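Local coordinates for protein aminopeptidase N (Francisella tularensis subsp. tularensis, PDB 5DLL) that probably removes N-terminal amino acids from intracellular peptides as a zinc-dependent aminopeptidase of the M1 family, at residues Q340-T343 / S344-S348; V351-I354 / D355-I359. All coordinates share one frame; numbering follows the deposited sequence. Where two conformers were deposited one is given.

Contact 1. Residues Q340-T343 / S344-S348; sequences QEFT and SDLNS
S344 turns its hydroxyl back on the helix that carries it: S344 OG donates to Q340 O at 2.6 Å, while the backbone N of S344 reaches that same oxygen at 3.1 Å. The torsion that lays OG beside its own backbone N (chi1 -68°) brings the hydroxyl to the carbonyl one turn earlier. Q340 O therefore accepts two hydrogen bonds, and a serine suits this buried position because its one polar side-chain atom is satisfied locally. D345 continues the helical pattern, its N bonding to E341 O at 3.1 Å. Its carboxylate and that of E341 lie close, with E341 OE1 and D345 OD1 4.6 Å apart, a spacing that should be tolerable because R252 and R349 each make salt bridges to both acids. R401 adds a further partner for E341, and W248 NE1 donates to D345 OD2. L346 supplies the apolar link: its CD2 lies 3.6 Å from CE1 of F342, which it meets obliquely. With CG of F342 anti to the backbone N (chi1 167°), the ring reaches L346 one turn on, and it also meets F312 edge-to-face. N347, near the end of the helix, uses its side-chain amide: ND2 donates to T343 O over 2.9 Å, in the carbonyl plane and on a lone pair, with T343 O nearly in the amide plane of N347; the backbone N of N347 gives the same oxygen a weak second bond. ND2 also bonds Q304 on helix 297-312. S348, bonded through OG to D604, is the N-cap residue of helix 349-369. The arrangement is a helix C-terminal turn leading into the next helix, in the M1 peptidase domain whose helix 328-346 carries the zinc ligand E332, downstream of the HExxH histidines H309 and H313.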
loop_
_atom_site.group_PDB
_atom_site.type_symbol
_atom_site.label_atom_id
_atom_site.label_comp_id
_atom_site.label_asym_id
_atom_site.label_seq_id
_atom_site.Cartn_x
_atom_site.Cartn_y
_atom_site.Cartn_z
ATOM N N GLN A 340 -5.285 -7.498 -0.589
ATOM C CA GLN A 340 -6.057 -6.994 -1.727
ATOM C C GLN A 340 -7.145 -7.985 -2.155
ATOM O O GLN A 340 -8.160 -7.587 -2.722
ATOM C CB GLN A 340 -5.147 -6.564 -2.888
ATOM C CG GLN A 340 -4.286 -7.641 -3.517
ATOM C CD GLN A 340 -3.197 -7.066 -4.418
ATOM O OE1 GLN A 340 -2.737 -5.939 -4.215
ATOM N NE2 GLN A 340 -2.767 -7.849 -5.411
ATOM N N GLU A 341 -6.942 -9.266 -1.851
ATOM C CA GLU A 341 -7.990 -10.289 -2.005
ATOM C C GLU A 341 -9.065 -10.191 -0.929
ATOM O O GLU A 341 -10.238 -10.454 -1.185
ATOM C CB GLU A 341 -7.381 -11.692 -1.953
ATOM C CG GLU A 341 -6.620 -12.084 -3.205
ATOM C CD GLU A 341 -7.521 -12.204 -4.413
ATOM O OE1 GLU A 341 -8.630 -12.767 -4.290
ATOM O OE2 GLU A 341 -7.120 -11.729 -5.493
ATOM N N PHE A 342 -8.642 -9.848 0.281
ATOM C CA PHE A 342 -9.542 -9.663 1.418
ATOM C C PHE A 342 -10.480 -8.507 1.139
ATOM O O PHE A 342 -11.700 -8.636 1.252
ATOM C CB PHE A 342 -8.702 -9.399 2.670
ATOM C CG PHE A 342 -9.478 -8.897 3.858
ATOM C CD1 PHE A 342 -10.538 -9.621 4.376
ATOM C CD2 PHE A 342 -9.092 -7.721 4.506
ATOM C CE1 PHE A 342 -11.230 -9.167 5.490
ATOM C CE2 PHE A 342 -9.775 -7.263 5.620
ATOM C CZ PHE A 342 -10.847 -7.988 6.113
ATOM N N THR A 343 -9.899 -7.378 0.753
ATOM C CA THR A 343 -10.676 -6.207 0.373
ATOM C C THR A 343 -11.595 -6.478 -0.833
ATOM O O THR A 343 -12.711 -5.966 -0.878
ATOM C CB THR A 343 -9.746 -5.009 0.119
ATOM O OG1 THR A 343 -9.182 -4.603 1.368
ATOM C CG2 THR A 343 -10.494 -3.823 -0.483
ATOM N N SER A 344 -11.136 -7.291 -1.784
ATOM C CA SER A 344 -11.919 -7.620 -2.980
ATOM C C SER A 344 -13.196 -8.421 -2.667
ATOM O O SER A 344 -14.282 -8.113 -3.184
ATOM C CB SER A 344 -11.049 -8.392 -3.974
ATOM O OG SER A 344 -10.040 -7.569 -4.515
ATOM N N ASP A 345 -13.057 -9.443 -1.826
ATOM C CA ASP A 345 -14.192 -10.280 -1.421
ATOM C C ASP A 345 -15.261 -9.509 -0.638
ATOM O O ASP A 345 -16.443 -9.601 -0.956
ATOM C CB ASP A 345 -13.705 -11.471 -0.585
ATOM C CG ASP A 345 -12.843 -12.446 -1.386
ATOM O OD1 ASP A 345 -12.932 -12.454 -2.638
ATOM O OD2 ASP A 345 -12.078 -13.212 -0.754
ATOM N N LEU A 346 -14.843 -8.745 0.367
ATOM C CA LEU A 346 -15.780 -8.034 1.253
ATOM C C LEU A 346 -16.245 -6.662 0.733
ATOM O O LEU A 346 -17.067 -6.010 1.378
ATOM C CB LEU A 346 -15.177 -7.872 2.655
ATOM C CG LEU A 346 -15.180 -9.099 3.573
ATOM C CD1 LEU A 346 -14.273 -10.205 3.054
ATOM C CD2 LEU A 346 -14.758 -8.684 4.973
ATOM N N ASN A 347 -15.719 -6.220 -0.409
ATOM C CA ASN A 347 -16.192 -4.993 -1.063
ATOM C C ASN A 347 -16.439 -5.285 -2.552
ATOM O O ASN A 347 -17.114 -6.259 -2.868
ATOM C CB ASN A 347 -15.207 -3.830 -0.842
ATOM C CG ASN A 347 -14.905 -3.578 0.631
ATOM O OD1 ASN A 347 -15.434 -2.640 1.229
ATOM N ND2 ASN A 347 -14.050 -4.410 1.223
ATOM N N SER A 348 -15.906 -4.467 -3.460
ATOM C CA SER A 348 -16.005 -4.727 -4.898
ATOM C C SER A 348 -14.680 -5.235 -5.461
ATOM O O SER A 348 -13.671 -4.528 -5.402
ATOM C CB SER A 348 -16.402 -3.451 -5.634
ATOM O OG SER A 348 -16.422 -3.668 -7.036
#

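Contact 2. Residues V351-I354 / D355-I359; sequences VKRI and DDVRI
K352 and D356, one helical turn apart, form a salt bridge in which K352 NZ lies 3.1 Å from D356 OD1 and meets its syn lone pair, on the side facing the other carboxylate oxygen. The lysine chain starts opposite its backbone N (chi1 178°) and then bends at chi2 (51°), which swings the ammonium group over toward the acid; K352 CE passes 3.4 Å from D356 OD1. Lysine fits here because its long flexible chain can bend to bring the charge to an acid one turn on. D356 OD2 accepts from a water at 2.6 Å, and that water in turn accepts from R353 NH1 at a longer 3.3 Å. D356 thus faces one cation directly and a second through water. V357 CG2 sits 3.9 Å above the guanidinium plane of R353, over its centre, so a branched apolar residue backs a flat charged group. Further out, E398 makes a salt bridge to R353 NH1 and the carbonyl of D539 accepts from R353 NH2; these partners probably help fix the direction of the guanidinium. I354 and V357 turn to helix 565-581, where they touch W569 and F566 respectively. Beneath the side chains runs an unbroken series of main-chain bonds from D355 N through R358 N to the carbonyls four residues back; the first, D355 N to V351 O, spans 2.9 Å. K352 in direct contact, and R353 more weakly through water, would be expected to favour the charged form of D356, the arginine's own salt bridge being with E398.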
loop_
_atom_site.group_PDB
_atom_site.type_symbol
_atom_site.label_atom_id
_atom_site.label_comp_id
_atom_site.label_asym_id
_atom_site.label_seq_id
_atom_site.Cartn_x
_atom_site.Cartn_y
_atom_site.Cartn_z
ATOM N N VAL A 351 -13.322 -3.012 -8.650
ATOM C CA VAL A 351 -12.817 -1.687 -8.292
ATOM C C VAL A 351 -11.462 -1.805 -7.597
ATOM O O VAL A 351 -10.501 -1.122 -7.969
ATOM C CB VAL A 351 -13.804 -0.930 -7.375
ATOM C CG1 VAL A 351 -13.209 0.393 -6.899
ATOM C CG2 VAL A 351 -15.119 -0.689 -8.101
ATOM N N LYS A 352 -11.384 -2.675 -6.593
ATOM C CA LYS A 352 -10.121 -2.933 -5.916
ATOM C C LYS A 352 -9.056 -3.313 -6.929
ATOM O O LYS A 352 -7.915 -2.872 -6.828
ATOM C CB LYS A 352 -10.261 -4.053 -4.880
ATOM C CG LYS A 352 -8.964 -4.417 -4.162
ATOM C CD LYS A 352 -8.260 -3.194 -3.582
ATOM C CE LYS A 352 -7.097 -3.582 -2.683
ATOM N NZ LYS A 352 -6.218 -2.416 -2.380
ATOM N N ARG A 353 -9.444 -4.123 -7.908
ATOM C CA ARG A 353 -8.523 -4.595 -8.929
ATOM C C ARG A 353 -8.099 -3.485 -9.891
ATOM O O ARG A 353 -6.960 -3.478 -10.360
ATOM C CB ARG A 353 -9.136 -5.771 -9.700
ATOM C CG ARG A 353 -8.188 -6.469 -10.663
ATOM C CD ARG A 353 -6.869 -6.839 -10.003
ATOM N NE ARG A 353 -5.918 -7.405 -10.955
ATOM C CZ ARG A 353 -4.595 -7.413 -10.794
ATOM N NH1 ARG A 353 -4.034 -6.869 -9.716
ATOM N NH2 ARG A 353 -3.824 -7.960 -11.731
ATOM N N ILE A 354 -9.001 -2.552 -10.188
ATOM C CA ILE A 354 -8.631 -1.370 -10.976
ATOM C C ILE A 354 -7.622 -0.514 -10.200
ATOM O O ILE A 354 -6.589 -0.130 -10.745
ATOM C CB ILE A 354 -9.867 -0.536 -11.392
ATOM C CG1 ILE A 354 -10.672 -1.285 -12.462
ATOM C CG2 ILE A 354 -9.454 0.831 -11.934
ATOM C CD1 ILE A 354 -12.090 -0.785 -12.634
ATOM N N ASP A 355 -7.917 -0.243 -8.929
ATOM C CA ASP A 355 -7.031 0.555 -8.069
ATOM C C ASP A 355 -5.619 -0.018 -7.959
ATOM O O ASP A 355 -4.648 0.738 -7.935
ATOM C CB ASP A 355 -7.620 0.696 -6.658
ATOM C CG ASP A 355 -8.901 1.522 -6.629
ATOM O OD1 ASP A 355 -9.208 2.210 -7.630
ATOM O OD2 ASP A 355 -9.605 1.480 -5.597
ATOM N N ASP A 356 -5.508 -1.344 -7.887
ATOM C CA ASP A 356 -4.201 -2.011 -7.783
ATOM C C ASP A 356 -3.433 -1.963 -9.104
ATOM O O ASP A 356 -2.208 -1.845 -9.107
ATOM C CB ASP A 356 -4.354 -3.470 -7.329
ATOM C CG ASP A 356 -4.948 -3.601 -5.924
ATOM O OD1 ASP A 356 -4.864 -2.638 -5.129
ATOM O OD2 ASP A 356 -5.501 -4.680 -5.616
ATOM N N VAL A 357 -4.153 -2.062 -10.219
ATOM C CA VAL A 357 -3.538 -1.955 -11.544
ATOM C C VAL A 357 -3.073 -0.524 -11.847
ATOM O O VAL A 357 -1.999 -0.333 -12.419
ATOM C CB VAL A 357 -4.491 -2.437 -12.655
ATOM C CG1 VAL A 357 -3.889 -2.185 -14.036
ATOM C CG2 VAL A 357 -4.812 -3.915 -12.474
ATOM N N ARG A 358 -3.880 0.469 -11.474
ATOM C CA ARG A 358 -3.509 1.873 -11.660
ATOM C C ARG A 358 -2.140 2.175 -11.037
ATOM O O ARG A 358 -1.374 2.970 -11.580
ATOM C CB ARG A 358 -4.575 2.812 -11.073
ATOM C CG ARG A 358 -5.894 2.868 -11.838
ATOM C CD ARG A 358 -5.693 2.814 -13.343
ATOM N NE ARG A 358 -4.670 3.753 -13.789
ATOM C CZ ARG A 358 -4.245 3.858 -15.044
ATOM N NH1 ARG A 358 -4.758 3.079 -15.989
ATOM N NH2 ARG A 358 -3.306 4.741 -15.353
ATOM N N ILE A 359 -1.841 1.536 -9.905
ATOM C CA ILE A 359 -0.528 1.661 -9.246
ATOM C C ILE A 359 0.592 1.048 -10.085
ATOM O O ILE A 359 1.664 1.640 -10.208
ATOM C CB ILE A 359 -0.537 1.021 -7.832
ATOM C CG1 ILE A 359 -1.202 1.973 -6.831
ATOM C CG2 ILE A 359 0.869 0.676 -7.359
ATOM C CD1 ILE A 359 -1.436 1.371 -5.460
HETATM O O HOH W 1 -5.920 -6.774 -7.012
#

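Both contacts lie in the M1 peptidase domain on consecutive helices, contact 1 on 328-346 and contact 2 on 349-369, with S348 opening the second helix. They also touch: Q340 CB is 3.3 Å from D356 OD2, and T343 CG2 packs on K352 CD. Each is partly buried. Contact 1 lies against helices 236-253 and 297-312, whereas contact 2 reaches helices 565-581 and 605-612 of the C-terminal helical part. Their chemistry differs accordingly: in 340-348 side chains chiefly bond to main-chain carbonyls, while its acids pair with arginines beyond it; 351-359 has its own salt bridge and water bridge.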